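Local coordinates for protein CEP104 (Gallus gallus, PDB 5JO8) that is a centriolar protein whose TOG domain probably binds tubulin or microtubules, at residues M71-P76 / P119-G124; M83-I88 / K125-H130; L109-I114 / A162-V167; K134-L139 / K156-M161. One frame throughout, in Å; residues are numbered along the deposited sequence.

Contact 1 of 4, residues M71-P76 / P119-G124; sequences MSVSTP and PKHKLG
K120, on the last turn of helix 100-121, reaches across to the loop 71-76 with a fully extended side chain. From CB the chain sets off with CG anti to the backbone N (chi1 175°), CG lying 4.0 Å above the plane of the H121 ring, over its centre. CB and CD carry the chain across without touching the loop. CE passes V73 CG1 at 4.0 Å, the two side chains crossing at about a right angle. The tip, NZ, donates to the backbone carbonyl M71 O at 3.0 Å. The same oxygen lies near the plane of the H121 ring, 3.5 Å from its CE1. A water on the ring edge ties H121 ND1 to V73 O, 2.8 Å from each, so the imidazole meets the loop through its rim. The loop itself is a type I turn in which S72 O accepts from both T75 N and T75 OG1. Past H121 the chain leaves the helix through a Schellman motif at K122, and H121 O accepts from K77 NZ. A loop between helices packed on the C-terminal end of a neighbouring helix in this way is consistent with the edge of a HEAT-type solenoid, the architecture of TOG domains.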
loop_
_atom_site.group_PDB
_atom_site.type_symbol
_atom_site.label_atom_id
_atom_site.label_comp_id
_atom_site.label_asym_id
_atom_site.label_seq_id
_atom_site.Cartn_x
_atom_site.Cartn_y
_atom_site.Cartn_z
ATOM N N MET A 71 23.834 -8.992 -8.818
ATOM C CA MET A 71 24.415 -7.953 -9.673
ATOM C C MET A 71 25.585 -7.277 -8.973
ATOM O O MET A 71 25.451 -6.783 -7.852
ATOM C CB MET A 71 23.370 -6.897 -10.043
ATOM C CG MET A 71 22.211 -7.419 -10.852
ATOM S SD MET A 71 22.715 -8.204 -12.384
ATOM C CE MET A 71 23.639 -6.878 -13.160
ATOM N N SER A 72 26.732 -7.260 -9.646
ATOM C CA SER A 72 27.929 -6.622 -9.112
ATOM C C SER A 72 27.748 -5.109 -9.051
ATOM O O SER A 72 27.005 -4.537 -9.846
ATOM C CB SER A 72 29.139 -6.966 -9.979
ATOM O OG SER A 72 30.244 -6.133 -9.670
ATOM N N VAL A 73 28.430 -4.468 -8.105
ATOM C CA VAL A 73 28.358 -3.016 -7.972
ATOM C C VAL A 73 28.957 -2.286 -9.172
ATOM O O VAL A 73 28.700 -1.103 -9.369
ATOM C CB VAL A 73 28.986 -2.529 -6.655
ATOM C CG1 VAL A 73 28.169 -3.011 -5.462
ATOM C CG2 VAL A 73 30.446 -2.987 -6.560
ATOM N N SER A 74 29.748 -2.993 -9.975
ATOM C CA SER A 74 30.348 -2.390 -11.159
ATOM C C SER A 74 29.397 -2.323 -12.347
ATOM O O SER A 74 29.739 -1.775 -13.393
ATOM C CB SER A 74 31.619 -3.139 -11.562
ATOM O OG SER A 74 31.320 -4.491 -11.873
ATOM N N THR A 75 28.198 -2.877 -12.190
ATOM C CA THR A 75 27.211 -2.836 -13.259
ATOM C C THR A 75 26.849 -1.380 -13.539
ATOM O O THR A 75 26.634 -0.616 -12.593
ATOM C CB THR A 75 25.921 -3.581 -12.840
ATOM O OG1 THR A 75 26.237 -4.922 -12.431
ATOM C CG2 THR A 75 24.923 -3.606 -13.983
ATOM N N PRO A 76 26.797 -0.981 -14.827
ATOM C CA PRO A 76 26.417 0.398 -15.155
ATOM C C PRO A 76 25.082 0.764 -14.533
ATOM O O PRO A 76 24.177 -0.078 -14.488
ATOM C CB PRO A 76 26.302 0.376 -16.679
ATOM C CG PRO A 76 27.324 -0.649 -17.086
ATOM C CD PRO A 76 27.219 -1.728 -16.027
ATOM N N PRO A 119 19.709 0.835 -2.105
ATOM C CA PRO A 119 20.844 1.367 -1.337
ATOM C C PRO A 119 22.196 0.792 -1.743
ATOM O O PRO A 119 23.184 1.539 -1.767
ATOM C CB PRO A 119 20.534 0.939 0.102
ATOM C CG PRO A 119 19.099 0.675 0.133
ATOM C CD PRO A 119 18.707 0.205 -1.224
ATOM N N LYS A 120 22.246 -0.504 -2.044
ATOM C CA LYS A 120 23.497 -1.152 -2.464
ATOM C C LYS A 120 24.104 -0.429 -3.668
ATOM O O LYS A 120 25.317 -0.182 -3.722
ATOM C CB LYS A 120 23.259 -2.629 -2.818
ATOM C CG LYS A 120 24.481 -3.369 -3.386
ATOM C CD LYS A 120 24.130 -4.824 -3.701
ATOM C CE LYS A 120 25.237 -5.532 -4.483
ATOM N NZ LYS A 120 24.830 -6.925 -4.873
ATOM N N HIS A 121 23.248 -0.068 -4.621
ATOM C CA HIS A 121 23.689 0.487 -5.897
ATOM C C HIS A 121 23.565 2.010 -5.981
ATOM O O HIS A 121 23.828 2.601 -7.029
ATOM C CB HIS A 121 22.926 -0.176 -7.049
ATOM C CG HIS A 121 23.188 -1.645 -7.163
ATOM N ND1 HIS A 121 24.414 -2.155 -7.544
ATOM C CD2 HIS A 121 22.397 -2.715 -6.914
ATOM C CE1 HIS A 121 24.361 -3.474 -7.536
ATOM N NE2 HIS A 121 23.149 -3.841 -7.158
ATOM N N LYS A 122 23.179 2.622 -4.863
ATOM C CA LYS A 122 23.057 4.074 -4.741
ATOM C C LYS A 122 22.203 4.670 -5.855
ATOM O O LYS A 122 22.551 5.696 -6.418
ATOM C CB LYS A 122 24.445 4.736 -4.730
ATOM C CG LYS A 122 25.349 4.268 -3.592
ATOM C CD LYS A 122 26.778 4.773 -3.774
ATOM C CE LYS A 122 27.745 4.067 -2.831
ATOM N NZ LYS A 122 29.155 4.497 -3.054
ATOM N N LEU A 123 21.082 4.030 -6.163
ATOM C CA LEU A 123 20.262 4.434 -7.299
ATOM C C LEU A 123 19.446 5.698 -7.038
ATOM O O LEU A 123 18.994 6.353 -7.975
ATOM C CB LEU A 123 19.333 3.293 -7.727
ATOM C CG LEU A 123 20.084 2.098 -8.310
ATOM C CD1 LEU A 123 19.105 1.068 -8.858
ATOM C CD2 LEU A 123 21.071 2.532 -9.388
ATOM N N GLY A 124 19.250 6.027 -5.766
ATOM C CA GLY A 124 18.548 7.253 -5.414
ATOM C C GLY A 124 17.092 7.024 -5.070
ATOM O O GLY A 124 16.494 6.030 -5.513
HETATM O O HOH W 1 26.403 -0.239 -7.996
#

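Contact 2 of 4, residues M83-I88 / K125-H130; sequences MLRAAI and KLETSH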
loop_
_atom_site.group_PDB
_atom_site.type_symbol
_atom_site.label_atom_id
_atom_site.label_comp_id
_atom_site.label_asym_id
_atom_site.label_seq_id
_atom_site.Cartn_x
_atom_site.Cartn_y
_atom_site.Cartn_z
ATOM N N MET A 83 16.903 -2.879 -14.817
ATOM C CA MET A 83 16.615 -4.140 -14.157
ATOM C C MET A 83 15.607 -3.954 -13.029
ATOM O O MET A 83 14.713 -4.780 -12.861
ATOM C CB MET A 83 17.894 -4.764 -13.624
ATOM C CG MET A 83 17.696 -6.165 -13.116
ATOM S SD MET A 83 19.272 -6.943 -12.729
ATOM C CE MET A 83 20.102 -6.832 -14.309
ATOM N N LEU A 84 15.760 -2.880 -12.257
ATOM C CA LEU A 84 14.802 -2.571 -11.203
ATOM C C LEU A 84 13.433 -2.360 -11.818
ATOM O O LEU A 84 12.435 -2.870 -11.309
ATOM C CB LEU A 84 15.216 -1.321 -10.421
ATOM C CG LEU A 84 14.232 -0.835 -9.343
ATOM C CD1 LEU A 84 14.974 -0.132 -8.235
ATOM C CD2 LEU A 84 13.131 0.078 -9.895
ATOM N N ARG A 85 13.361 -1.569 -12.883
ATOM C CA ARG A 85 12.067 -1.275 -13.469
ATOM C C ARG A 85 11.405 -2.542 -14.003
ATOM O O ARG A 85 10.202 -2.741 -13.835
ATOM C CB ARG A 85 12.204 -0.218 -14.567
ATOM C CG ARG A 85 12.863 1.071 -14.093
ATOM C CD ARG A 85 11.970 1.850 -13.147
ATOM N NE ARG A 85 12.530 3.153 -12.768
ATOM C CZ ARG A 85 12.099 4.324 -13.228
ATOM N NH1 ARG A 85 11.096 4.377 -14.095
ATOM N NH2 ARG A 85 12.672 5.448 -12.816
ATOM N N ALA A 86 12.187 -3.421 -14.610
ATOM C CA ALA A 86 11.645 -4.667 -15.127
ATOM C C ALA A 86 11.174 -5.575 -13.985
ATOM O O ALA A 86 10.151 -6.256 -14.101
ATOM C CB ALA A 86 12.682 -5.383 -15.992
ATOM N N ALA A 87 11.930 -5.596 -12.895
ATOM C CA ALA A 87 11.554 -6.411 -11.740
ATOM C C ALA A 87 10.248 -5.908 -11.126
ATOM O O ALA A 87 9.387 -6.707 -10.769
ATOM C CB ALA A 87 12.674 -6.413 -10.699
ATOM N N ILE A 88 10.107 -4.587 -11.026
ATOM C CA ILE A 88 8.898 -3.975 -10.481
ATOM C C ILE A 88 7.694 -4.258 -11.377
ATOM O O ILE A 88 6.588 -4.486 -10.885
ATOM C CB ILE A 88 9.102 -2.467 -10.165
ATOM C CG1 ILE A 88 10.061 -2.273 -8.982
ATOM C CG2 ILE A 88 7.778 -1.744 -9.932
ATOM C CD1 ILE A 88 9.561 -2.812 -7.614
ATOM N N LYS A 125 16.521 7.981 -4.346
ATOM C CA LYS A 125 15.190 7.816 -3.776
ATOM C C LYS A 125 14.085 7.947 -4.815
ATOM O O LYS A 125 12.947 7.541 -4.556
ATOM C CB LYS A 125 14.958 8.771 -2.601
ATOM C CG LYS A 125 15.981 8.647 -1.472
ATOM C CD LYS A 125 16.324 7.197 -1.121
ATOM C CE LYS A 125 15.176 6.500 -0.408
ATOM N NZ LYS A 125 14.894 7.084 0.952
ATOM N N LEU A 126 14.396 8.484 -5.991
ATOM C CA LEU A 126 13.439 8.453 -7.096
ATOM C C LEU A 126 13.074 7.001 -7.425
ATOM O O LEU A 126 11.909 6.692 -7.705
ATOM C CB LEU A 126 14.000 9.191 -8.335
ATOM C CG LEU A 126 13.169 9.395 -9.610
ATOM C CD1 LEU A 126 13.890 10.393 -10.501
ATOM C CD2 LEU A 126 12.917 8.125 -10.411
ATOM N N GLU A 127 14.064 6.116 -7.400
ATOM C CA GLU A 127 13.802 4.715 -7.702
ATOM C C GLU A 127 12.975 4.074 -6.598
ATOM O O GLU A 127 12.051 3.316 -6.885
ATOM C CB GLU A 127 15.097 3.944 -7.931
ATOM C CG GLU A 127 15.864 4.480 -9.134
ATOM C CD GLU A 127 15.062 4.390 -10.425
ATOM O OE1 GLU A 127 14.315 3.405 -10.606
ATOM O OE2 GLU A 127 15.170 5.312 -11.267
ATOM N N THR A 128 13.287 4.402 -5.349
ATOM C CA THR A 128 12.489 3.906 -4.221
ATOM C C THR A 128 11.041 4.336 -4.393
ATOM O O THR A 128 10.109 3.547 -4.184
ATOM C CB THR A 128 12.995 4.477 -2.905
ATOM O OG1 THR A 128 14.418 4.324 -2.849
ATOM C CG2 THR A 128 12.357 3.752 -1.713
ATOM N N SER A 129 10.851 5.600 -4.752
ATOM C CA SER A 129 9.522 6.155 -4.969
ATOM C C SER A 129 8.773 5.389 -6.049
ATOM O O SER A 129 7.603 5.036 -5.874
ATOM C CB SER A 129 9.618 7.632 -5.352
ATOM O OG SER A 129 8.344 8.131 -5.713
ATOM N N HIS A 130 9.442 5.133 -7.167
ATOM C CA HIS A 130 8.862 4.338 -8.242
ATOM C C HIS A 130 8.392 2.969 -7.717
ATOM O O HIS A 130 7.282 2.524 -8.036
ATOM C CB HIS A 130 9.887 4.149 -9.362
ATOM C CG HIS A 130 9.427 3.234 -10.453
ATOM N ND1 HIS A 130 8.715 3.683 -11.547
ATOM C CD2 HIS A 130 9.581 1.900 -10.624
ATOM C CE1 HIS A 130 8.458 2.663 -12.347
ATOM N NE2 HIS A 130 8.967 1.568 -11.806
HETATM O O HOH W 2 8.385 -0.725 -13.392
#
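R85 and E127 join two helices of the TOG solenoid that run nearly parallel, their short segments at 12° with axes 11.0 Å apart, one helix in the chain lying between them. The arginine grips the carboxylate side-on: NE donates to E127 OE1 at 2.8 Å and NH2 to E127 OE2 at 2.9 Å, so each oxygen has its own N-H. Both bonds are close to straight and lie near the guanidinium plane. OE1 is met on its syn lone pair, whereas NH2 approaches OE2 from the syn side but somewhat out of the carboxylate plane. The R85 chain is bent at chi2 (-70°) and crosses E127, also bent at chi2, at about a right angle. The guanidinium would be expected to stabilise the ionised carboxylate of E127, a buried residue.

The salt bridge is also supported from one face. H130 stacks on the guanidinium, the planes 23° apart and the centres 4.0 Å from each other, while R85 CD makes a CH-pi contact over the imidazole. On the ring edge, H130 NE2 is bridged by a water to R85 O, at 2.8 and 2.7 Å respectively. I88 CG2 and L84 CD2 lie oblique to the same ring. Nearby, K125 NZ is satisfied by E166 O. At the apolar border of the ion pair, the methyl L84 CD2 sits 3.6 Å from E127 OE1.

Contact 3 of 4, residues L109-I114 / A162-V167; sequences LLKMII and ALWSEV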
loop_
_atom_site.group_PDB
_atom_site.type_symbol
_atom_site.label_atom_id
_atom_site.label_comp_id
_atom_site.label_asym_id
_atom_site.label_seq_id
_atom_site.Cartn_x
_atom_site.Cartn_y
_atom_site.Cartn_z
ATOM N N LEU A 109 10.598 -10.104 -3.139
ATOM C CA LEU A 109 11.334 -9.401 -4.173
ATOM C C LEU A 109 11.197 -7.893 -3.983
ATOM O O LEU A 109 12.194 -7.171 -4.034
ATOM C CB LEU A 109 10.804 -9.820 -5.543
ATOM C CG LEU A 109 11.348 -9.106 -6.775
ATOM C CD1 LEU A 109 12.881 -9.110 -6.785
ATOM C CD2 LEU A 109 10.776 -9.782 -8.016
ATOM N N LEU A 110 9.968 -7.424 -3.755
ATOM C CA LEU A 110 9.725 -5.999 -3.554
ATOM C C LEU A 110 10.494 -5.444 -2.361
ATOM O O LEU A 110 11.159 -4.405 -2.459
ATOM C CB LEU A 110 8.234 -5.737 -3.379
ATOM C CG LEU A 110 7.827 -4.296 -3.093
ATOM C CD1 LEU A 110 8.356 -3.416 -4.231
ATOM C CD2 LEU A 110 6.323 -4.201 -3.007
ATOM N N LYS A 111 10.435 -6.151 -1.234
ATOM C CA LYS A 111 11.151 -5.707 -0.048
ATOM C C LYS A 111 12.661 -5.658 -0.282
ATOM O O LYS A 111 13.341 -4.722 0.155
ATOM C CB LYS A 111 10.812 -6.608 1.152
ATOM C CG LYS A 111 11.497 -6.167 2.427
ATOM C CD LYS A 111 11.083 -6.990 3.644
ATOM C CE LYS A 111 11.898 -6.541 4.839
ATOM N NZ LYS A 111 11.662 -7.405 6.030
ATOM N N MET A 112 13.188 -6.666 -0.966
ATOM C CA MET A 112 14.605 -6.700 -1.300
ATOM C C MET A 112 15.002 -5.514 -2.191
ATOM O O MET A 112 16.063 -4.913 -2.001
ATOM C CB MET A 112 14.947 -8.021 -1.994
ATOM C CG MET A 112 16.408 -8.156 -2.427
ATOM S SD MET A 112 16.871 -7.340 -3.964
ATOM C CE MET A 112 16.012 -8.345 -5.170
ATOM N N ILE A 113 14.176 -5.188 -3.178
ATOM C CA ILE A 113 14.538 -4.104 -4.095
ATOM C C ILE A 113 14.643 -2.803 -3.320
ATOM O O ILE A 113 15.611 -2.048 -3.468
ATOM C CB ILE A 113 13.531 -3.991 -5.244
ATOM C CG1 ILE A 113 13.674 -5.181 -6.183
ATOM C CG2 ILE A 113 13.782 -2.720 -6.043
ATOM C CD1 ILE A 113 12.502 -5.377 -7.099
ATOM N N ILE A 114 13.660 -2.551 -2.473
ATOM C CA ILE A 114 13.599 -1.304 -1.718
ATOM C C ILE A 114 14.665 -1.206 -0.623
ATOM O O ILE A 114 15.324 -0.187 -0.461
ATOM C CB ILE A 114 12.186 -1.106 -1.145
ATOM C CG1 ILE A 114 11.201 -0.804 -2.268
ATOM C CG2 ILE A 114 12.174 -0.004 -0.091
ATOM C CD1 ILE A 114 9.738 -0.891 -1.797
ATOM N N ALA A 162 5.671 1.103 5.127
ATOM C CA ALA A 162 5.557 2.508 5.521
ATOM C C ALA A 162 6.653 2.941 6.497
ATOM O O ALA A 162 7.058 4.114 6.517
ATOM C CB ALA A 162 4.169 2.774 6.135
ATOM N N LEU A 163 7.144 1.996 7.290
ATOM C CA LEU A 163 8.093 2.307 8.348
ATOM C C LEU A 163 9.560 1.965 8.024
ATOM O O LEU A 163 10.468 2.295 8.797
ATOM C CB LEU A 163 7.607 1.670 9.659
ATOM C CG LEU A 163 6.248 2.303 10.027
ATOM C CD1 LEU A 163 5.319 1.384 10.790
ATOM C CD2 LEU A 163 6.471 3.594 10.796
ATOM N N TRP A 164 9.808 1.347 6.866
ATOM C CA TRP A 164 11.187 1.079 6.456
ATOM C C TRP A 164 11.941 2.387 6.328
ATOM O O TRP A 164 11.400 3.380 5.840
ATOM C CB TRP A 164 11.275 0.322 5.131
ATOM C CG TRP A 164 10.753 -1.059 5.194
ATOM C CD1 TRP A 164 10.672 -1.872 6.301
ATOM C CD2 TRP A 164 10.202 -1.795 4.106
ATOM N NE1 TRP A 164 10.100 -3.078 5.949
ATOM C CE2 TRP A 164 9.801 -3.051 4.609
ATOM C CE3 TRP A 164 10.007 -1.517 2.746
ATOM C CZ2 TRP A 164 9.215 -4.022 3.802
ATOM C CZ3 TRP A 164 9.423 -2.480 1.950
ATOM C CH2 TRP A 164 9.031 -3.719 2.484
ATOM N N SER A 165 13.187 2.377 6.789
ATOM C CA SER A 165 14.007 3.591 6.767
ATOM C C SER A 165 14.151 4.190 5.363
ATOM O O SER A 165 14.283 5.408 5.223
ATOM C CB SER A 165 15.382 3.338 7.393
ATOM O OG SER A 165 16.116 2.407 6.633
ATOM N N GLU A 166 14.119 3.346 4.332
ATOM C CA GLU A 166 14.188 3.843 2.953
ATOM C C GLU A 166 12.895 4.506 2.486
ATOM O O GLU A 166 12.917 5.335 1.577
ATOM C CB GLU A 166 14.534 2.715 1.979
ATOM C CG GLU A 166 15.985 2.219 2.056
ATOM C CD GLU A 166 16.998 3.260 1.591
ATOM O OE1 GLU A 166 16.893 3.738 0.442
ATOM O OE2 GLU A 166 17.910 3.591 2.379
ATOM N N VAL A 167 11.773 4.140 3.094
ATOM C CA VAL A 167 10.464 4.548 2.599
ATOM C C VAL A 167 9.837 5.663 3.422
ATOM O O VAL A 167 9.192 6.560 2.880
ATOM C CB VAL A 167 9.515 3.339 2.523
ATOM C CG1 VAL A 167 8.092 3.779 2.191
ATOM C CG2 VAL A 167 10.005 2.323 1.517
HETATM O O HOH W 3 15.494 2.537 -1.260
#
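The loop after helix 148-163 packs on helix 100-121 within the helical solenoid of the TOG domain, with W164 laid against K111 and I114. K111 is extended and crosses the indole at about a right angle, its methylenes running past the benzo ring. CG is closest, 3.4 Å from W164 CZ2, with CB near CH2 and CD again beside CZ2; an exposed lysine thus contributes its hydrocarbon part, CE continuing toward the pyrrole side.

One turn along the helix, I114 addresses the other part of the same ring. Its CG2, anti to the backbone N (chi1 -70° for the CG1 branch), lies 3.9 Å from W164 CE3 and 3.6 Å from V167 CG2, so one methyl is shared between the indole and the valine. CD1 reaches W164 CZ3. E166 brings its CG to 3.5 Å from I114 O; the chain is bent at chi2, and a water donates to both E166 OE1 and I114 O. The turn is held in shape by V167 N bonding to W164 O at 2.9 Å.

Around this patch, W164 meets F157 edge-to-face, and I114 also touches T128 and C131 of helix 125-142. At the C-terminal end of helix 148-163, L163 packs against L200 of helix 187-204, while on the other side of the contact L110 and I113 of helix 100-121 pack on I88, L84 and A87 of helix 77-94.

Contact 4 of 4, residues K134-L139 / K156-M161; sequences KTLPGL and KFIQEM
Segments 134-139 and 156-161 belong to consecutive helices that run roughly antiparallel, crossing at -148° with axes 10.8 Å apart, and they come nearest where L139 CA and I158 CA are 7.2 Å from each other. The first helix is kinked around P137 and G138, whose backbone nitrogens make no bond to the preceding turn.

The interface is wholly apolar, built from L136 and L139 on one side and F157, I158 and M161 on the other. I158 projects between the two leucines: its CD1 sits 3.8 Å from L139 CB, and its CG1 lies 3.9 Å from L136 CD1, with L136 and I158 crossing at about a right angle. L139 brings both methyls to the CD2 corner of F157. CD1 is at the ring edge, near its plane and 3.8 Å from F157 CD2, while L139 CD2 touches the same ring carbon. M161 was modelled in two conformers; in the one described here an extended chain bends at its last torsion (chi3 64°), which brings the methyl CE to 3.7 Å from L139 CD1 and close to L136 CD1. In this conformer the methyl touches both leucines.

Other helices flank this pair. L139 and F157 also meet L107 of helix 100-121, F157 and T135 touch L110 of the same helix, L136 and I158 pack on V173 of helix 173-177, and Q159 faces helix 187-204.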
loop_
_atom_site.group_PDB
_atom_site.type_symbol
_atom_site.label_atom_id
_atom_site.label_comp_id
_atom_site.label_asym_id
_atom_site.label_seq_id
_atom_site.Cartn_x
_atom_site.Cartn_y
_atom_site.Cartn_z
ATOM N N LYS A 134 4.334 2.094 -7.771
ATOM C CA LYS A 134 3.869 1.080 -8.710
ATOM C C LYS A 134 3.227 -0.125 -8.033
ATOM O O LYS A 134 2.544 -0.910 -8.689
ATOM C CB LYS A 134 5.012 0.611 -9.622
ATOM C CG LYS A 134 5.520 1.674 -10.591
ATOM C CD LYS A 134 4.403 2.150 -11.499
ATOM C CE LYS A 134 4.872 3.309 -12.367
ATOM N NZ LYS A 134 3.792 3.825 -13.256
ATOM N N THR A 135 3.470 -0.292 -6.736
ATOM C CA THR A 135 3.011 -1.488 -6.037
ATOM C C THR A 135 1.956 -1.236 -4.961
ATOM O O THR A 135 1.112 -2.098 -4.708
ATOM C CB THR A 135 4.189 -2.258 -5.406
ATOM O OG1 THR A 135 4.833 -1.437 -4.424
ATOM C CG2 THR A 135 5.193 -2.642 -6.485
ATOM N N LEU A 136 2.008 -0.078 -4.321
ATOM C CA LEU A 136 1.061 0.205 -3.242
ATOM C C LEU A 136 -0.410 0.077 -3.656
ATOM O O LEU A 136 -1.204 -0.477 -2.889
ATOM C CB LEU A 136 1.350 1.572 -2.610
ATOM C CG LEU A 136 0.520 1.937 -1.372
ATOM C CD1 LEU A 136 0.614 0.865 -0.276
ATOM C CD2 LEU A 136 0.993 3.285 -0.853
ATOM N N PRO A 137 -0.796 0.563 -4.848
ATOM C CA PRO A 137 -2.217 0.403 -5.202
ATOM C C PRO A 137 -2.652 -1.057 -5.271
ATOM O O PRO A 137 -3.730 -1.418 -4.781
ATOM C CB PRO A 137 -2.305 1.053 -6.576
ATOM C CG PRO A 137 -1.225 2.092 -6.549
ATOM C CD PRO A 137 -0.095 1.428 -5.814
ATOM N N GLY A 138 -1.810 -1.909 -5.842
ATOM C CA GLY A 138 -2.116 -3.321 -5.887
ATOM C C GLY A 138 -2.143 -3.965 -4.513
ATOM O O GLY A 138 -2.978 -4.837 -4.237
ATOM N N LEU A 139 -1.221 -3.561 -3.643
ATOM C CA LEU A 139 -1.180 -4.108 -2.287
ATOM C C LEU A 139 -2.452 -3.716 -1.554
ATOM O O LEU A 139 -3.059 -4.537 -0.851
ATOM C CB LEU A 139 0.040 -3.594 -1.533
ATOM C CG LEU A 139 1.373 -4.154 -2.024
ATOM C CD1 LEU A 139 2.503 -3.313 -1.487
ATOM C CD2 LEU A 139 1.524 -5.611 -1.577
ATOM N N LYS A 156 -0.359 -5.876 6.785
ATOM C CA LYS A 156 0.860 -5.903 7.586
ATOM C C LYS A 156 2.060 -5.537 6.729
ATOM O O LYS A 156 2.961 -4.834 7.187
ATOM C CB LYS A 156 1.089 -7.273 8.228
ATOM C CG LYS A 156 0.215 -7.564 9.448
ATOM C CD LYS A 156 0.659 -8.851 10.139
ATOM C CE LYS A 156 -0.165 -9.107 11.397
ATOM N NZ LYS A 156 0.225 -10.381 12.058
ATOM N N PHE A 157 2.078 -6.015 5.491
ATOM C CA PHE A 157 3.169 -5.646 4.590
ATOM C C PHE A 157 3.168 -4.145 4.335
ATOM O O PHE A 157 4.233 -3.518 4.338
ATOM C CB PHE A 157 3.096 -6.388 3.256
ATOM C CG PHE A 157 4.291 -6.132 2.372
ATOM C CD1 PHE A 157 5.458 -6.861 2.542
ATOM C CD2 PHE A 157 4.242 -5.169 1.382
ATOM C CE1 PHE A 157 6.572 -6.614 1.738
ATOM C CE2 PHE A 157 5.355 -4.933 0.572
ATOM C CZ PHE A 157 6.505 -5.660 0.750
ATOM N N ILE A 158 1.986 -3.568 4.112
ATOM C CA ILE A 158 1.884 -2.124 3.897
ATOM C C ILE A 158 2.378 -1.370 5.123
ATOM O O ILE A 158 3.117 -0.391 5.007
ATOM C CB ILE A 158 0.469 -1.692 3.478
ATOM C CG1 ILE A 158 0.143 -2.183 2.068
ATOM C CG2 ILE A 158 0.340 -0.171 3.544
ATOM C CD1 ILE A 158 -1.344 -2.175 1.760
ATOM N N GLN A 159 1.958 -1.833 6.295
ATOM C CA GLN A 159 2.376 -1.242 7.556
ATOM C C GLN A 159 3.907 -1.254 7.689
ATOM O O GLN A 159 4.517 -0.228 8.027
ATOM C CB GLN A 159 1.689 -1.985 8.712
ATOM C CG GLN A 159 1.775 -1.327 10.071
ATOM C CD GLN A 159 1.228 -2.231 11.174
ATOM O OE1 GLN A 159 1.496 -2.019 12.356
ATOM N NE2 GLN A 159 0.460 -3.242 10.785
ATOM N N GLU A 160 4.529 -2.392 7.376
ATOM C CA GLU A 160 5.976 -2.539 7.488
ATOM C C GLU A 160 6.679 -1.667 6.448
ATOM O O GLU A 160 7.673 -1.004 6.761
ATOM C CB GLU A 160 6.399 -4.013 7.347
ATOM C CG GLU A 160 5.940 -4.905 8.505
ATOM C CD GLU A 160 6.486 -6.316 8.422
ATOM O OE1 GLU A 160 5.669 -7.264 8.416
ATOM O OE2 GLU A 160 7.726 -6.482 8.378
ATOM N N MET A 161 6.155 -1.652 5.225
ATOM C CA MET A 161 6.759 -0.853 4.165
ATOM C C MET A 161 6.748 0.633 4.507
ATOM O O MET A 161 7.713 1.340 4.227
ATOM C CB MET A 161 6.083 -1.112 2.818
ATOM C CG MET A 161 6.692 -0.301 1.669
ATOM S SD MET A 161 6.125 -0.853 0.055
ATOM C CE MET A 161 4.365 -0.500 0.135
#

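Overall arrangement
All four contacts lie within the TOG domain and follow the solenoid from its lower-numbered helices inward. Contact 4 is near the centre of the chain, about 3 Å from it centre to centre, whereas contact 1 is about 26 Å out. Contacts 1, 2 and 3 interlock along the chain: M71 CG packs on M83 SD at 3.5 Å, and P119 CD lies 3.5 Å from I114 O. Between contacts 2 and 3, L84 CD1 packs on I113 CG2 at 3.6 Å. Contact 4 is nested inside the loop closed by contact 3, with V167 CB 3.2 Å from M161 O. Contacts 1 and 4 do not touch, their nearest atoms being about 12 Å apart.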